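Local coordinates for protein tubulin-binding cofactor A (Leishmania major, PDB 4CQI) that probably acts early in tubulin folding, capturing and stabilising beta-tubulin in a quasi-native conformation as a helical chaperone, at residues K26-K31 with D97-E102; K36-D41 with N86-S91. One frame throughout, in Å; residues are numbered along the deposited sequence.

Contact 1 (K26-K31 with D97-E102); sequences KTLRIK and DYLEKE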
ATOM      1  N   LYS A  26       1.991 -21.580   3.511  1.00 22.35           N
ATOM      2  CA  LYS A  26       1.098 -20.793   4.363  1.00 24.30           C
ATOM      3  C   LYS A  26       1.682 -19.394   4.628  1.00 21.99           C
ATOM      4  O   LYS A  26       0.968 -18.356   4.557  1.00 19.84           O
ATOM      5  CB  LYS A  26       0.858 -21.524   5.692  1.00 28.21           C
ATOM      6  CG  LYS A  26       0.013 -20.758   6.694  1.00 33.03           C
ATOM      7  CD  LYS A  26       0.091 -21.343   8.103  1.00 37.90           C
ATOM      8  CE  LYS A  26      -0.618 -20.452   9.127  1.00 39.52           C
ATOM      9  NZ  LYS A  26      -2.076 -20.780   9.252  1.00 44.64           N
ATOM     10  N   THR A  27       2.972 -19.362   4.943  1.00 18.38           N
ATOM     11  CA  THR A  27       3.676 -18.088   5.200  1.00 18.25           C
ATOM     12  C   THR A  27       3.710 -17.235   3.931  1.00 17.99           C
ATOM     13  O   THR A  27       3.431 -16.007   3.979  1.00 17.10           O
ATOM     14  CB  THR A  27       5.075 -18.372   5.755  1.00 18.76           C
ATOM     15  OG1 THR A  27       4.911 -18.975   7.056  1.00 20.82           O
ATOM     16  CG2 THR A  27       5.898 -17.112   5.877  1.00 17.83           C
ATOM     17  N   LEU A  28       4.040 -17.857   2.806  1.00 16.82           N
ATOM     18  CA  LEU A  28       4.049 -17.131   1.526  1.00 18.61           C
ATOM     19  C   LEU A  28       2.702 -16.471   1.228  1.00 19.19           C
ATOM     20  O   LEU A  28       2.637 -15.308   0.809  1.00 17.45           O
ATOM     21  CB  LEU A  28       4.481 -18.026   0.376  1.00 18.91           C
ATOM     22  CG  LEU A  28       4.686 -17.417  -1.003  1.00 19.80           C
ATOM     23  CD1 LEU A  28       5.627 -16.206  -0.961  1.00 18.41           C
ATOM     24  CD2 LEU A  28       5.203 -18.467  -2.012  1.00 18.31           C
ATOM     25  N   ARG A  29       1.629 -17.233   1.433  1.00 20.42           N
ATOM     26  CA  ARG A  29       0.265 -16.734   1.241  1.00 22.22           C
ATOM     27  C   ARG A  29      -0.025 -15.512   2.109  1.00 21.07           C
ATOM     28  O   ARG A  29      -0.557 -14.506   1.615  1.00 19.94           O
ATOM     29  CB  ARG A  29      -0.727 -17.889   1.527  1.00 26.48           C
ATOM     30  CG  ARG A  29      -2.144 -17.715   1.028  1.00 35.55           C
ATOM     31  CD  ARG A  29      -2.927 -19.033   1.191  1.00 38.05           C
ATOM     32  NE  ARG A  29      -2.627 -20.005   0.123  1.00 42.60           N
ATOM     33  CZ  ARG A  29      -2.064 -21.210   0.276  1.00 44.63           C
ATOM     34  NH1 ARG A  29      -1.706 -21.666   1.482  1.00 53.02           N
ATOM     35  NH2 ARG A  29      -1.859 -21.983  -0.790  1.00 44.51           N
ATOM     36  N   ILE A  30       0.327 -15.578   3.400  1.00 19.03           N
ATOM     37  CA  ILE A  30       0.130 -14.472   4.320  1.00 19.18           C
ATOM     38  C   ILE A  30       0.897 -13.245   3.851  1.00 18.79           C
ATOM     39  O   ILE A  30       0.363 -12.128   3.877  1.00 17.97           O
ATOM     40  CB  ILE A  30       0.581 -14.831   5.750  1.00 21.45           C
ATOM     41  CG1 ILE A  30      -0.360 -15.874   6.377  1.00 23.60           C
ATOM     42  CG2 ILE A  30       0.659 -13.584   6.639  1.00 22.09           C
ATOM     43  CD1 ILE A  30       0.304 -16.637   7.522  1.00 23.56           C
ATOM     44  N   LYS A  31       2.139 -13.446   3.448  1.00 16.87           N
ATOM     45  CA  LYS A  31       2.955 -12.309   2.984  1.00 17.15           C
ATOM     46  C   LYS A  31       2.391 -11.682   1.691  1.00 16.34           C
ATOM     47  O   LYS A  31       2.363 -10.459   1.564  1.00 16.17           O
ATOM     48  CB  LYS A  31       4.417 -12.695   2.832  1.00 17.74           C
ATOM     49  CG  LYS A  31       5.117 -13.104   4.127  1.00 17.71           C
ATOM     50  CD  LYS A  31       6.615 -13.352   3.873  1.00 18.25           C
ATOM     51  CE  LYS A  31       7.310 -13.782   5.181  1.00 20.31           C
ATOM     52  NZ  LYS A  31       7.312 -12.730   6.236  1.00 18.31           N
ATOM     53  N   ASP A  97      12.797 -11.437   0.100  1.00 20.17           N
ATOM     54  CA  ASP A  97      13.712 -12.182   0.992  1.00 21.66           C
ATOM     55  C   ASP A  97      13.179 -13.592   1.263  1.00 20.68           C
ATOM     56  O   ASP A  97      13.936 -14.534   1.198  1.00 23.66           O
ATOM     57  CB  ASP A  97      13.888 -11.461   2.328  1.00 21.60           C
ATOM     58  CG  ASP A  97      14.811 -10.228   2.231  1.00 23.38           C
ATOM     59  OD1 ASP A  97      15.384  -9.950   1.155  1.00 25.12           O
ATOM     60  OD2 ASP A  97      14.916  -9.528   3.259  1.00 26.06           O
ATOM     61  N   TYR A  98      11.895 -13.730   1.590  1.00 19.81           N
ATOM     62  CA  TYR A  98      11.299 -15.036   1.904  1.00 19.87           C
ATOM     63  C   TYR A  98      11.413 -15.990   0.723  1.00 20.67           C
ATOM     64  O   TYR A  98      11.712 -17.185   0.901  1.00 21.50           O
ATOM     65  CB  TYR A  98       9.828 -14.915   2.321  1.00 19.15           C
ATOM     66  CG  TYR A  98       9.303 -16.185   2.964  1.00 19.59           C
ATOM     67  CD1 TYR A  98       9.762 -16.584   4.200  1.00 18.81           C
ATOM     68  CD2 TYR A  98       8.377 -17.007   2.316  1.00 19.43           C
ATOM     69  CE1 TYR A  98       9.342 -17.737   4.790  1.00 20.88           C
ATOM     70  CE2 TYR A  98       7.938 -18.164   2.901  1.00 19.11           C
ATOM     71  CZ  TYR A  98       8.431 -18.543   4.143  1.00 20.54           C
ATOM     72  OH  TYR A  98       8.002 -19.704   4.760  1.00 20.60           O
ATOM     73  N   LEU A  99      11.167 -15.460  -0.470  1.00 20.20           N
ATOM     74  CA  LEU A  99      11.280 -16.243  -1.698  1.00 21.74           C
ATOM     75  C   LEU A  99      12.694 -16.739  -1.960  1.00 23.40           C
ATOM     76  O   LEU A  99      12.867 -17.745  -2.649  1.00 23.04           O
ATOM     77  CB  LEU A  99      10.736 -15.492  -2.916  1.00 20.96           C
ATOM     78  CG  LEU A  99       9.209 -15.321  -2.956  1.00 19.89           C
ATOM     79  CD1 LEU A  99       8.833 -14.272  -3.988  1.00 20.25           C
ATOM     80  CD2 LEU A  99       8.502 -16.650  -3.330  1.00 20.52           C
ATOM     81  N   GLU A 100      13.696 -16.040  -1.437  1.00 23.78           N
ATOM     82  CA  GLU A 100      15.066 -16.548  -1.502  1.00 28.87           C
ATOM     83  C   GLU A 100      15.378 -17.610  -0.448  1.00 28.33           C
ATOM     84  O   GLU A 100      16.326 -18.360  -0.625  1.00 30.54           O
ATOM     85  CB  GLU A 100      16.056 -15.396  -1.386  1.00 32.90           C
ATOM     86  CG  GLU A 100      15.942 -14.449  -2.563  1.00 37.62           C
ATOM     87  CD  GLU A 100      16.633 -13.126  -2.324  1.00 45.42           C
ATOM     88  OE1 GLU A 100      17.484 -13.049  -1.397  1.00 52.33           O
ATOM     89  OE2 GLU A 100      16.309 -12.163  -3.065  1.00 50.33           O
ATOM     90  N   LYS A 101      14.603 -17.657   0.627  1.00 27.10           N
ATOM     91  CA  LYS A 101      14.822 -18.601   1.749  1.00 29.09           C
ATOM     92  C   LYS A 101      13.782 -19.706   1.729  1.00 26.61           C
ATOM     93  O   LYS A 101      13.682 -20.394   0.710  1.00 26.49           O
ATOM     94  CB  LYS A 101      14.859 -17.851   3.082  1.00 33.21           C
ATOM     95  CG  LYS A 101      15.929 -16.761   3.132  1.00 39.78           C
ATOM     96  CD  LYS A 101      16.157 -16.221   4.546  1.00 45.07           C
ATOM     97  CE  LYS A 101      17.287 -15.182   4.601  1.00 50.74           C
ATOM     98  NZ  LYS A 101      17.583 -14.709   6.001  1.00 51.28           N
ATOM     99  N   GLU A 102      12.998 -19.889   2.803  1.00 27.42           N
ATOM    100  CA  GLU A 102      12.105 -21.046   2.920  1.00 27.83           C
ATOM    101  C   GLU A 102      11.016 -21.057   1.845  1.00 28.45           C
ATOM    102  O   GLU A 102      10.456 -22.122   1.528  1.00 27.85           O
ATOM    103  CB  GLU A 102      11.432 -21.118   4.297  1.00 30.99           C
ATOM    104  CG  GLU A 102      12.375 -21.422   5.462  1.00 30.04           C
ATOM    105  CD  GLU A 102      12.980 -20.180   6.076  1.00 31.38           C
ATOM    106  OE1 GLU A 102      12.951 -19.096   5.423  1.00 27.86           O
ATOM    107  OE2 GLU A 102      13.471 -20.309   7.224  1.00 29.36           O
TER

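Contact 2 (K36-D41 with N86-S91); sequences KRTIKD and NRIMAS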
ATOM      1  N   LYS A  36      -0.591  -7.208  -0.923  1.00 16.55           N
ATOM      2  CA  LYS A  36      -1.763  -6.772  -1.655  1.00 18.76           C
ATOM      3  C   LYS A  36      -2.512  -5.684  -0.869  1.00 17.63           C
ATOM      4  O   LYS A  36      -2.909  -4.670  -1.456  1.00 17.17           O
ATOM      5  CB  LYS A  36      -2.686  -7.988  -1.919  1.00 22.75           C
ATOM      6  CG  LYS A  36      -3.918  -7.655  -2.746  1.00 28.08           C
ATOM      7  CD  LYS A  36      -4.695  -8.924  -3.138  1.00 33.19           C
ATOM      8  CE  LYS A  36      -6.222  -8.750  -3.079  1.00 40.55           C
ATOM      9  NZ  LYS A  36      -6.790  -7.634  -3.896  1.00 42.57           N
ATOM     10  N   ARG A  37      -2.701  -5.885   0.433  1.00 16.70           N
ATOM     11  CA  ARG A  37      -3.357  -4.845   1.298  1.00 18.78           C
ATOM     12  C   ARG A  37      -2.596  -3.516   1.330  1.00 16.33           C
ATOM     13  O   ARG A  37      -3.231  -2.478   1.216  1.00 14.69           O
ATOM     14  CB  ARG A  37      -3.642  -5.361   2.709  0.50 20.00           C
ATOM     15  CG  ARG A  37      -4.958  -6.113   2.807  0.50 22.07           C
ATOM     16  CD  ARG A  37      -5.289  -6.463   4.234  0.50 23.70           C
ATOM     17  NE  ARG A  37      -4.262  -7.315   4.794  0.50 26.11           N
ATOM     18  CZ  ARG A  37      -4.318  -8.644   4.785  0.50 25.59           C
ATOM     19  NH1 ARG A  37      -5.364  -9.264   4.260  0.50 26.66           N
ATOM     20  NH2 ARG A  37      -3.336  -9.332   5.314  0.50 24.94           N
ATOM     21  N   THR A  38      -1.264  -3.526   1.425  1.00 15.39           N
ATOM     22  CA  THR A  38      -0.503  -2.276   1.385  1.00 14.85           C
ATOM     23  C   THR A  38      -0.673  -1.568   0.042  1.00 14.50           C
ATOM     24  O   THR A  38      -0.655  -0.339  -0.035  1.00 14.88           O
ATOM     25  CB  THR A  38       0.998  -2.450   1.693  1.00 16.63           C
ATOM     26  OG1 THR A  38       1.646  -3.150   0.609  1.00 16.86           O
ATOM     27  CG2 THR A  38       1.223  -3.225   3.011  1.00 17.45           C
ATOM     28  N   ILE A  39      -0.828  -2.324  -1.041  1.00 13.69           N
ATOM     29  CA  ILE A  39      -0.993  -1.673  -2.333  1.00 13.95           C
ATOM     30  C   ILE A  39      -2.374  -0.978  -2.421  1.00 15.52           C
ATOM     31  O   ILE A  39      -2.474   0.155  -2.886  1.00 13.90           O
ATOM     32  CB  ILE A  39      -0.743  -2.652  -3.484  1.00 13.49           C
ATOM     33  CG1 ILE A  39       0.694  -3.145  -3.408  1.00 13.13           C
ATOM     34  CG2 ILE A  39      -0.996  -2.019  -4.844  1.00 14.56           C
ATOM     35  CD1 ILE A  39       0.967  -4.351  -4.276  1.00 12.90           C
ATOM     36  N   LYS A  40      -3.432  -1.666  -1.969  1.00 15.58           N
ATOM     37  CA  LYS A  40      -4.757  -1.081  -1.958  1.00 17.18           C
ATOM     38  C   LYS A  40      -4.770   0.153  -1.039  1.00 16.01           C
ATOM     39  O   LYS A  40      -5.346   1.196  -1.398  1.00 14.26           O
ATOM     40  CB  LYS A  40      -5.808  -2.115  -1.522  1.00 19.93           C
ATOM     41  CG  LYS A  40      -5.896  -3.367  -2.400  1.00 26.14           C
ATOM     42  CD  LYS A  40      -6.278  -3.055  -3.834  1.00 31.49           C
ATOM     43  CE  LYS A  40      -6.885  -4.289  -4.521  1.00 35.89           C
ATOM     44  NZ  LYS A  40      -7.084  -4.097  -5.995  1.00 41.86           N
ATOM     45  N   ASP A  41      -4.079   0.061   0.093  1.00 15.99           N
ATOM     46  CA  ASP A  41      -3.937   1.231   0.998  1.00 15.50           C
ATOM     47  C   ASP A  41      -3.424   2.461   0.274  1.00 15.30           C
ATOM     48  O   ASP A  41      -3.922   3.574   0.493  1.00 12.81           O
ATOM     49  CB  ASP A  41      -3.057   0.931   2.245  1.00 15.64           C
ATOM     50  CG  ASP A  41      -3.716  -0.030   3.251  1.00 17.33           C
ATOM     51  OD1 ASP A  41      -4.952  -0.212   3.184  1.00 18.76           O
ATOM     52  OD2 ASP A  41      -2.982  -0.628   4.078  1.00 17.22           O
ATOM     53  N   ASN A  86       6.224   3.571   1.593  1.00 12.08           N
ATOM     54  CA  ASN A  86       7.287   2.927   2.418  1.00 11.93           C
ATOM     55  C   ASN A  86       6.844   1.536   2.903  1.00 12.96           C
ATOM     56  O   ASN A  86       7.651   0.588   2.906  1.00 12.63           O
ATOM     57  CB  ASN A  86       7.707   3.831   3.578  1.00 11.63           C
ATOM     58  CG  ASN A  86       8.302   5.142   3.102  1.00 12.41           C
ATOM     59  OD1 ASN A  86       8.773   5.224   1.951  1.00 11.71           O
ATOM     60  ND2 ASN A  86       8.248   6.212   3.971  1.00 11.29           N
ATOM     61  N   ARG A  87       5.564   1.416   3.259  1.00 13.69           N
ATOM     62  CA  ARG A  87       4.996   0.136   3.657  1.00 14.87           C
ATOM     63  C   ARG A  87       4.947  -0.861   2.527  1.00 13.30           C
ATOM     64  O   ARG A  87       5.221  -2.049   2.743  1.00 13.96           O
ATOM     65  CB  ARG A  87       3.604   0.286   4.315  1.00 17.29           C
ATOM     66  CG  ARG A  87       3.574   1.068   5.626  1.00 21.42           C
ATOM     67  CD  ARG A  87       2.139   1.405   6.024  1.00 25.04           C
ATOM     68  NE  ARG A  87       1.356   0.195   6.345  1.00 28.35           N
ATOM     69  CZ  ARG A  87       0.289  -0.244   5.687  1.00 30.75           C
ATOM     70  NH1 ARG A  87      -0.219   0.415   4.634  1.00 26.85           N
ATOM     71  NH2 ARG A  87      -0.302  -1.352   6.125  1.00 36.93           N
ATOM     72  N   ILE A  88       4.618  -0.428   1.309  1.00 13.10           N
ATOM     73  CA  ILE A  88       4.654  -1.321   0.159  1.00 12.50           C
ATOM     74  C   ILE A  88       6.051  -1.822  -0.031  1.00 13.58           C
ATOM     75  O   ILE A  88       6.283  -3.030  -0.151  1.00 12.75           O
ATOM     76  CB  ILE A  88       4.201  -0.658  -1.158  1.00 12.75           C
ATOM     77  CG1 ILE A  88       2.694  -0.347  -1.111  1.00 12.63           C
ATOM     78  CG2 ILE A  88       4.500  -1.571  -2.349  1.00 12.65           C
ATOM     79  CD1 ILE A  88       2.248   0.671  -2.185  1.00 13.42           C
ATOM     80  N   MET A  89       7.022  -0.894  -0.053  1.00 14.25           N
ATOM     81  CA  MET A  89       8.397  -1.317  -0.272  1.00 14.27           C
ATOM     82  C   MET A  89       8.926  -2.259   0.801  1.00 12.92           C
ATOM     83  O   MET A  89       9.646  -3.188   0.462  1.00 13.46           O
ATOM     84  CB  MET A  89       9.304  -0.105  -0.465  1.00 16.47           C
ATOM     85  CG  MET A  89       8.975   0.740  -1.672  1.00 17.65           C
ATOM     86  SD  MET A  89       9.287  -0.074  -3.253  1.00 23.19           S
ATOM     87  CE  MET A  89       7.870  -1.041  -3.528  1.00 22.25           C
ATOM     88  N   ALA A  90       8.576  -2.047   2.058  1.00 11.95           N
ATOM     89  CA  ALA A  90       9.028  -2.928   3.138  1.00 12.59           C
ATOM     90  C   ALA A  90       8.420  -4.333   2.974  1.00 13.23           C
ATOM     91  O   ALA A  90       9.106  -5.357   3.182  1.00 13.31           O
ATOM     92  CB  ALA A  90       8.688  -2.340   4.521  1.00 12.41           C
ATOM     93  N   SER A  91       7.175  -4.372   2.519  1.00 13.48           N
ATOM     94  CA  SER A  91       6.474  -5.639   2.263  1.00 14.60           C
ATOM     95  C   SER A  91       7.044  -6.386   1.047  1.00 14.32           C
ATOM     96  O   SER A  91       7.178  -7.630   1.058  1.00 15.50           O
ATOM     97  CB  SER A  91       4.962  -5.335   2.128  1.00 16.00           C
ATOM     98  OG  SER A  91       4.230  -6.527   1.933  1.00 20.75           O
TER
HETATM   99  O   HOH W   1      -2.169  -2.808   5.263  1.00 28.97           O

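Contact 1 (K26-K31 with D97-E102)
Thr27 lays its methyl over one face of the Tyr98 ring, the central touch between the N-terminal part of helix 23-62 and the C-terminal end of helix 67-100. CG2 stands 3.8 Å from the centroid of the Tyr98 ring, displaced toward its phenol end, a CH-pi contact. With OG1 beside the backbone N (chi1 -66°), CG2 falls anti to that N and faces the ring, while OG1 bonds back to the carbonyl of Pro23, one turn earlier. Threonine suits the place because one branch serves the ring and the other its own helix. The phenol oxygen passes close by, with Tyr98 OH 3.4 Å from Thr27 CB.

Leu28 meets the other helix in two ways. Its backbone N lies 3.9 Å from Tyr98 CE2, and its branched end reaches Leu99, where Leu28 CD1 and Leu99 CD2 pack at 3.8 Å. One turn after Thr27, Lys31 runs its aliphatic chain across the base of the tyrosine, CE 3.8 Å from Tyr98 CG. A long lysine can cover carbon here and still deliver its charge, since NZ turns off at the last torsion to a salt bridge with Asp94.

Leu28, the buried residue of the contact, also packs on Leu111 and Leu112, and Leu99 on Leu112 and Met119, so helix 109-125 lies against the apolar side of the pair.

Contact 2 (K36-D41 with N86-S91)
Thr38 and Ile88 are the residues whose CA atoms come nearest across segments 36-41 and 86-91, which belong to antiparallel helices 23-62 and 67-100 in the elongated helical bundle of the TBCA family. The axes of the short segments come within 8.8 Å at 162°, nearly antiparallel, and 36-41 lies in a predicted coiled coil.

The apolar packing centres on Ile88. Its CG1 lies 4.1 Å from Ile39 CG1, the two side chains crossing at about a right angle, while its CD1 reaches over the backbone to Ile39 CA. Leu35 and Leu42 of helix 23-62 also touch Ile88, and a branched, wholly apolar residue suits such a buried place.

Thr38 is small enough to let the backbones draw together. Its hydroxyl sits between its own N and carbonyl carbon (chi1 70°), where it bonds to the carbonyl of Leu35; this satisfies a buried polar atom, although Thr38 OG1 also packs 3.5 Å from Ile88 CG1. The methyl, CG2, lies over one face of the Arg87 guanidinium.

A salt bridge occupies the more exposed flank. Arg87, bent at its third torsion, swings its guanidinium to Asp41, nearly coplanar with the carboxylate. A water donates to Asp41 OD2 at 2.6 Å, and the bond from Arg87 NH2 to that oxygen is weak. Arg87 NH1 donates more directly, to the anti lone pair of Asp41 OD2 at 3.0 Å and 154°.

How the contacts relate
Both contacts join helix 23-62 to helix 67-100, and the 36-41/86-91 pair is nested within the loop closed by 26-31/97-102. Their centres are about 16 Å apart. Contact 2 lies near the middle of the molecule, about 3 Å from the chain centre, and is partly buried; contact 1 is a surface contact about 18 Å from that centre, at the end where helix 67-100 finishes. The chemistry differs accordingly. At the end, an aromatic ring spans the wider gap and no hydrogen bond crosses between the segments. Near the middle, a small threonine faces the other helix where the CA atoms lie closer, and a salt bridge borders the isoleucine packing.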